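Subclass B1 metallo-beta-lactamase (PDB 6T5L) probably hydrolyses the beta-lactam ring of antibiotics, carbapenems among them, in a zinc-containing active site of the subclass B1 type. Local coordinates at residues N32-H37 against D173-G178; E107-N112 against E131-T136. All coordinates share one frame; numbering follows the deposited sequence.

Interactions 1 and 2 have centres 24 Å apart, and their nearest atoms stay about 6 Å from each other without touching. Interaction 1 is partly buried, with its apolar end between the sheets, where strand 34-41 of the six-stranded sheet faces strand 175-179 of the five-stranded sheet. Interaction 2 is a surface contact between the end of helix 105-110 and the loop that leads from helix 119-127 to strand 137-139. Along the chain both halves of interaction 2 fall between those of interaction 1. One contact therefore brings two distant pieces of sequence together across the sandwich, while the other ties nearby pieces locally, at the periphery of the metallo-beta-lactamase fold.

Interaction 1. Residues N32-H37 against D173-G178; sequences NHIYEH and DNAVFG
The backbones come nearest at His33 and Asp173, whose CA atoms lie 6.9 Å apart, and then diverge as they run in the same general direction, until the CA atoms of His37 and Gly178 are 13.5 Å from each other. The meeting is therefore concentrated at the starts of the two segments and made largely by side chains. Asp173 carries much of it: its OD2 appears to accept the backbone N-H of His33, N to OD2 3.1 Å, in a bent bond with an angle of 143°, though the model sets OD2 too close to another atom for its place to be sure. Ser31 OG also takes this N-H. The other oxygen approaches the edge of the His33 ring near its plane, with OD1 3.2 Å from CD2, and the carboxylate is turned 43° from the ring. Histidine suits this place because its other flank can work too: ND1 is hydrogen-bonded to the carbonyl of Leu57 on the neighbouring strand, while the ring also meets that of Phe170.

This is the packing of the two sheets of the alpha-beta/beta-alpha sandwich. Strand 175-179 follows a hairpin turn from strand 167-170 and enters its sheet through a G1 beta bulge that sets Asn174 and Ala175 opposite Phe170; just past the strand comes Cys180, a zinc ligand.

Deeper between the sheets the contact becomes apolar. Ile34 has CG1 anti to its carbonyl carbon (chi1 -68°), which lowers this branch onto Ala175, CG1 to CB 3.7 Å; CD1 of Ile34 lies beside the same methyl, 3.8 Å from CB. The branched isoleucine bridges the gap and the small alanine accommodates it, while Phe170 and Val56 also pack against Ile34 and Ile216 against Ala175.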
loop_
_atom_site.group_PDB
_atom_site.type_symbol
_atom_site.label_atom_id
_atom_site.label_comp_id
_atom_site.label_asym_id
_atom_site.label_seq_id
_atom_site.Cartn_x
_atom_site.Cartn_y
_atom_site.Cartn_z
ATOM N N ASN A 32 -14.439 10.244 1.644
ATOM C CA ASN A 32 -15.537 9.313 1.854
ATOM C C ASN A 32 -15.130 7.877 1.496
ATOM O O ASN A 32 -15.658 6.936 2.082
ATOM C CB ASN A 32 -16.773 9.783 1.065
ATOM C CG ASN A 32 -17.308 11.152 1.573
ATOM O OD1 ASN A 32 -17.264 11.439 2.778
ATOM N ND2 ASN A 32 -17.812 11.976 0.666
ATOM N N HIS A 33 -14.171 7.675 0.599
ATOM C CA HIS A 33 -13.789 6.325 0.224
ATOM C C HIS A 33 -12.387 5.926 0.649
ATOM O O HIS A 33 -11.992 4.776 0.417
ATOM C CB HIS A 33 -13.879 6.148 -1.293
ATOM C CG HIS A 33 -15.204 6.527 -1.854
ATOM N ND1 HIS A 33 -16.344 5.785 -1.646
ATOM C CD2 HIS A 33 -15.581 7.598 -2.594
ATOM C CE1 HIS A 33 -17.369 6.381 -2.234
ATOM N NE2 HIS A 33 -16.929 7.473 -2.824
ATOM N N ILE A 34 -11.601 6.837 1.201
ATOM C CA ILE A 34 -10.175 6.598 1.294
ATOM C C ILE A 34 -9.728 6.798 2.726
ATOM O O ILE A 34 -9.755 7.911 3.234
ATOM C CB ILE A 34 -9.361 7.515 0.359
ATOM C CG1 ILE A 34 -9.595 7.178 -1.090
ATOM C CG2 ILE A 34 -7.864 7.459 0.753
ATOM C CD1 ILE A 34 -9.084 5.875 -1.532
ATOM N N TYR A 35 -9.188 5.756 3.297
ATOM C CA TYR A 35 -8.671 5.699 4.644
ATOM C C TYR A 35 -7.210 5.269 4.522
ATOM O O TYR A 35 -6.860 4.524 3.606
ATOM C CB TYR A 35 -9.467 4.664 5.484
ATOM C CG TYR A 35 -10.956 4.977 5.726
ATOM C CD1 TYR A 35 -11.876 4.832 4.732
ATOM C CD2 TYR A 35 -11.415 5.321 6.983
ATOM C CE1 TYR A 35 -13.192 5.097 4.929
ATOM C CE2 TYR A 35 -12.776 5.602 7.214
ATOM C CZ TYR A 35 -13.655 5.482 6.177
ATOM O OH TYR A 35 -15.005 5.723 6.346
ATOM N N GLU A 36 -6.369 5.791 5.402
ATOM C CA GLU A 36 -4.962 5.454 5.532
ATOM C C GLU A 36 -4.790 4.658 6.834
ATOM O O GLU A 36 -5.334 5.042 7.895
ATOM C CB GLU A 36 -4.126 6.738 5.567
ATOM C CG GLU A 36 -2.632 6.527 5.779
ATOM C CD GLU A 36 -1.823 7.751 6.156
ATOM O OE1 GLU A 36 -0.702 7.805 5.614
ATOM O OE2 GLU A 36 -2.219 8.620 7.000
ATOM N N HIS A 37 -4.141 3.496 6.734
ATOM C CA HIS A 37 -3.809 2.711 7.918
ATOM C C HIS A 37 -2.319 2.860 8.199
ATOM O O HIS A 37 -1.494 2.899 7.268
ATOM C CB HIS A 37 -4.258 1.236 7.786
ATOM C CG HIS A 37 -3.549 0.381 6.776
ATOM N ND1 HIS A 37 -2.302 -0.163 7.012
ATOM C CD2 HIS A 37 -3.986 -0.185 5.609
ATOM C CE1 HIS A 37 -1.974 -0.980 6.019
ATOM N NE2 HIS A 37 -2.980 -1.011 5.153
ATOM N N ASP A 173 -11.867 9.196 -5.999
ATOM C CA ASP A 173 -11.383 10.179 -5.034
ATOM C C ASP A 173 -10.004 10.699 -5.417
ATOM O O ASP A 173 -9.258 11.128 -4.539
ATOM C CB ASP A 173 -11.324 9.581 -3.620
ATOM C CG ASP A 173 -12.668 9.551 -2.926
ATOM O OD1 ASP A 173 -13.650 9.980 -3.549
ATOM O OD2 ASP A 173 -12.719 9.155 -1.723
ATOM N N ASN A 174 -9.589 10.518 -6.663
ATOM C CA ASN A 174 -8.287 11.027 -7.151
ATOM C C ASN A 174 -7.124 10.620 -6.235
ATOM O O ASN A 174 -6.265 11.430 -5.851
ATOM C CB ASN A 174 -8.322 12.548 -7.301
ATOM C CG ASN A 174 -9.404 13.042 -8.255
ATOM O OD1 ASN A 174 -10.422 13.542 -7.835
ATOM N ND2 ASN A 174 -9.166 12.921 -9.537
ATOM N N ALA A 175 -7.111 9.354 -5.857
ATOM C CA ALA A 175 -6.265 8.895 -4.775
ATOM C C ALA A 175 -5.246 7.881 -5.268
ATOM O O ALA A 175 -5.604 6.914 -5.965
ATOM C CB ALA A 175 -7.135 8.286 -3.670
ATOM N N VAL A 176 -3.992 8.065 -4.866
ATOM C CA VAL A 176 -2.912 7.167 -5.277
ATOM C C VAL A 176 -2.231 6.652 -4.021
ATOM O O VAL A 176 -1.820 7.457 -3.175
ATOM C CB VAL A 176 -1.911 7.897 -6.176
ATOM C CG1 VAL A 176 -0.792 6.939 -6.620
ATOM C CG2 VAL A 176 -2.594 8.527 -7.420
ATOM N N PHE A 177 -2.128 5.318 -3.861
ATOM C CA PHE A 177 -1.227 4.781 -2.841
ATOM C C PHE A 177 0.125 4.606 -3.533
ATOM O O PHE A 177 0.312 3.682 -4.348
ATOM C CB PHE A 177 -1.691 3.452 -2.267
ATOM C CG PHE A 177 -0.742 2.880 -1.217
ATOM C CD1 PHE A 177 -0.499 3.567 -0.035
ATOM C CD2 PHE A 177 -0.117 1.653 -1.410
ATOM C CE1 PHE A 177 0.379 3.044 0.936
ATOM C CE2 PHE A 177 0.749 1.126 -0.474
ATOM C CZ PHE A 177 1.002 1.807 0.713
ATOM N N GLY A 178 1.077 5.467 -3.186
ATOM C CA GLY A 178 2.399 5.341 -3.751
ATOM C C GLY A 178 3.177 4.191 -3.194
ATOM O O GLY A 178 4.040 3.669 -3.907
#

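Interaction 2. Residues E107-N112 against E131-T136; sequences EFENHN and EFSNPT
Glu109, in the last turn of helix 105-110, reaches across to the backbone of Ser133 and Asn134, with the closest CA atoms, those of Glu109 and Asn134, 6.5 Å apart. The tight part of the contact gathers round its carboxylate. Beyond CG the glutamate chain is extended (chi2 -173°), and this carries OE2 far enough to take the N-H of Asn134, N to OE2 3.0 Å at 154°. The donor comes from above the carboxylate plane, 57° out of it. Ser133 N lies close to the same oxygen, 3.2 Å from OE2, while OE1 rests against the Ser133 CB at 3.5 Å. Phe132 CB lies 3.8 Å from Glu109 OE2, with the ring presenting its edge further off; this side chain also packs on Leu125 and Thr115. A glutamate suits this place because its length and acceptor oxygens let it reach from the helix to a backbone N-H of an irregular loop.

Toward solvent the contact loosens. Asn112 OD1 and Asn134 ND2 are 4.3 Å apart, and a water links them, donating to OD1 and accepting from ND2, 3.1 Å from it. ND2 also lies 3.2 Å from Glu109 O. The same water is near Glu109 O, at a doubtfully short distance. Here the helix ends in a Schellman motif, with Asn112 N bonded to Glu109 O and Ile113 N to Phe108 O; asparagine readily adopts the positive phi that this turn demands. A second water bridges from Asn134 O, 2.9 Å away, to Glu109 OE2, the latter leg again doubtfully short. The N-H of Asn134 would favour the ionised Glu109 carboxylate, although burial works against it, and a negative charge there would favour that N-H pointing toward the helix.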
loop_
_atom_site.group_PDB
_atom_site.type_symbol
_atom_site.label_atom_id
_atom_site.label_comp_id
_atom_site.label_asym_id
_atom_site.label_seq_id
_atom_site.Cartn_x
_atom_site.Cartn_y
_atom_site.Cartn_z
ATOM N N GLU A 107 -3.009 -13.365 8.869
ATOM C CA GLU A 107 -4.263 -13.006 9.495
ATOM C C GLU A 107 -5.326 -12.740 8.437
ATOM O O GLU A 107 -6.494 -13.115 8.600
ATOM C CB GLU A 107 -4.004 -11.816 10.410
ATOM C CG GLU A 107 -5.083 -11.508 11.312
ATOM C CD GLU A 107 -5.358 -12.610 12.320
ATOM O OE1 GLU A 107 -4.494 -12.983 13.104
ATOM O OE2 GLU A 107 -6.474 -13.113 12.261
ATOM N N PHE A 108 -4.918 -12.144 7.317
ATOM C CA PHE A 108 -5.834 -11.927 6.194
ATOM C C PHE A 108 -6.239 -13.255 5.579
ATOM O O PHE A 108 -7.433 -13.496 5.282
ATOM C CB PHE A 108 -5.191 -11.039 5.111
ATOM C CG PHE A 108 -5.245 -9.570 5.423
ATOM C CD1 PHE A 108 -4.377 -9.036 6.351
ATOM C CD2 PHE A 108 -6.157 -8.695 4.766
ATOM C CE1 PHE A 108 -4.427 -7.678 6.676
ATOM C CE2 PHE A 108 -6.198 -7.310 5.125
ATOM C CZ PHE A 108 -5.360 -6.822 6.040
ATOM N N GLU A 109 -5.273 -14.139 5.385
ATOM C CA GLU A 109 -5.605 -15.441 4.788
ATOM C C GLU A 109 -6.577 -16.234 5.686
ATOM O O GLU A 109 -7.477 -16.934 5.183
ATOM C CB GLU A 109 -4.324 -16.230 4.515
ATOM C CG GLU A 109 -3.425 -15.594 3.470
ATOM C CD GLU A 109 -2.241 -16.484 3.094
ATOM O OE1 GLU A 109 -1.537 -16.916 4.014
ATOM O OE2 GLU A 109 -2.005 -16.744 1.890
ATOM N N ASN A 110 -6.464 -16.068 7.004
ATOM C CA ASN A 110 -7.329 -16.771 7.936
ATOM C C ASN A 110 -8.731 -16.215 7.962
ATOM O O ASN A 110 -9.643 -16.913 8.424
ATOM C CB ASN A 110 -6.764 -16.726 9.333
ATOM C CG ASN A 110 -5.606 -17.711 9.515
ATOM O OD1 ASN A 110 -5.272 -18.463 8.595
ATOM N ND2 ASN A 110 -4.948 -17.650 10.656
ATOM N N HIS A 111 -8.932 -15.003 7.470
ATOM C CA HIS A 111 -10.278 -14.519 7.238
ATOM C C HIS A 111 -10.717 -14.755 5.794
ATOM O O HIS A 111 -11.697 -14.158 5.361
ATOM C CB HIS A 111 -10.382 -13.034 7.605
ATOM C CG HIS A 111 -10.257 -12.772 9.078
ATOM N ND1 HIS A 111 -9.065 -12.893 9.754
ATOM C CD2 HIS A 111 -11.180 -12.412 10.008
ATOM C CE1 HIS A 111 -9.258 -12.656 11.041
ATOM N NE2 HIS A 111 -10.532 -12.345 11.219
ATOM N N ASN A 112 -10.009 -15.597 5.042
ATOM C CA ASN A 112 -10.301 -15.837 3.634
ATOM C C ASN A 112 -10.516 -14.553 2.824
ATOM O O ASN A 112 -11.436 -14.455 2.016
ATOM C CB ASN A 112 -11.488 -16.755 3.531
ATOM C CG ASN A 112 -11.292 -18.011 4.369
ATOM O OD1 ASN A 112 -10.419 -18.778 4.058
ATOM N ND2 ASN A 112 -12.081 -18.201 5.433
ATOM N N GLU A 131 6.223 -18.205 0.363
ATOM C CA GLU A 131 5.105 -18.399 -0.537
ATOM C C GLU A 131 3.840 -18.012 0.214
ATOM O O GLU A 131 3.740 -18.239 1.426
ATOM C CB GLU A 131 4.951 -19.860 -0.967
ATOM C CG GLU A 131 6.042 -20.444 -1.818
ATOM C CD GLU A 131 5.752 -21.895 -2.185
ATOM O OE1 GLU A 131 4.663 -22.400 -1.834
ATOM O OE2 GLU A 131 6.610 -22.530 -2.827
ATOM N N PHE A 132 2.862 -17.478 -0.512
ATOM C CA PHE A 132 1.505 -17.378 0.015
ATOM C C PHE A 132 0.932 -18.767 0.243
ATOM O O PHE A 132 1.127 -19.677 -0.566
ATOM C CB PHE A 132 0.609 -16.587 -0.932
ATOM C CG PHE A 132 1.093 -15.182 -1.127
ATOM C CD1 PHE A 132 0.726 -14.158 -0.252
ATOM C CD2 PHE A 132 2.017 -14.905 -2.123
ATOM C CE1 PHE A 132 1.234 -12.845 -0.412
ATOM C CE2 PHE A 132 2.524 -13.610 -2.281
ATOM C CZ PHE A 132 2.129 -12.591 -1.422
ATOM N N SER A 133 0.241 -18.923 1.365
ATOM C CA SER A 133 -0.365 -20.203 1.713
ATOM C C SER A 133 -1.634 -20.459 0.902
ATOM O O SER A 133 -1.772 -21.520 0.278
ATOM C CB SER A 133 -0.683 -20.245 3.199
ATOM O OG SER A 133 -1.746 -21.139 3.412
ATOM N N ASN A 134 -2.567 -19.501 0.907
ATOM C CA ASN A 134 -3.772 -19.544 0.095
ATOM C C ASN A 134 -3.446 -19.216 -1.361
ATOM O O ASN A 134 -2.655 -18.296 -1.628
ATOM C CB ASN A 134 -4.831 -18.524 0.608
ATOM C CG ASN A 134 -5.670 -19.086 1.736
ATOM O OD1 ASN A 134 -5.591 -20.260 1.988
ATOM N ND2 ASN A 134 -6.517 -18.259 2.375
ATOM N N PRO A 135 -4.110 -19.877 -2.319
ATOM C CA PRO A 135 -3.916 -19.518 -3.737
ATOM C C PRO A 135 -4.192 -18.041 -3.987
ATOM O O PRO A 135 -5.197 -17.470 -3.523
ATOM C CB PRO A 135 -4.915 -20.432 -4.470
ATOM C CG PRO A 135 -4.948 -21.686 -3.611
ATOM C CD PRO A 135 -4.978 -21.075 -2.192
ATOM N N THR A 136 -3.266 -17.414 -4.719
ATOM C CA THR A 136 -3.380 -16.004 -5.050
ATOM C C THR A 136 -4.039 -15.803 -6.425
ATOM O O THR A 136 -4.085 -16.699 -7.261
ATOM C CB THR A 136 -1.974 -15.361 -5.055
ATOM O OG1 THR A 136 -1.122 -16.093 -5.957
ATOM C CG2 THR A 136 -1.340 -15.384 -3.651
HETATM O O HOH W 1 -2.924 -15.748 -0.212
HETATM O O HOH W 2 -7.955 -19.359 4.864
#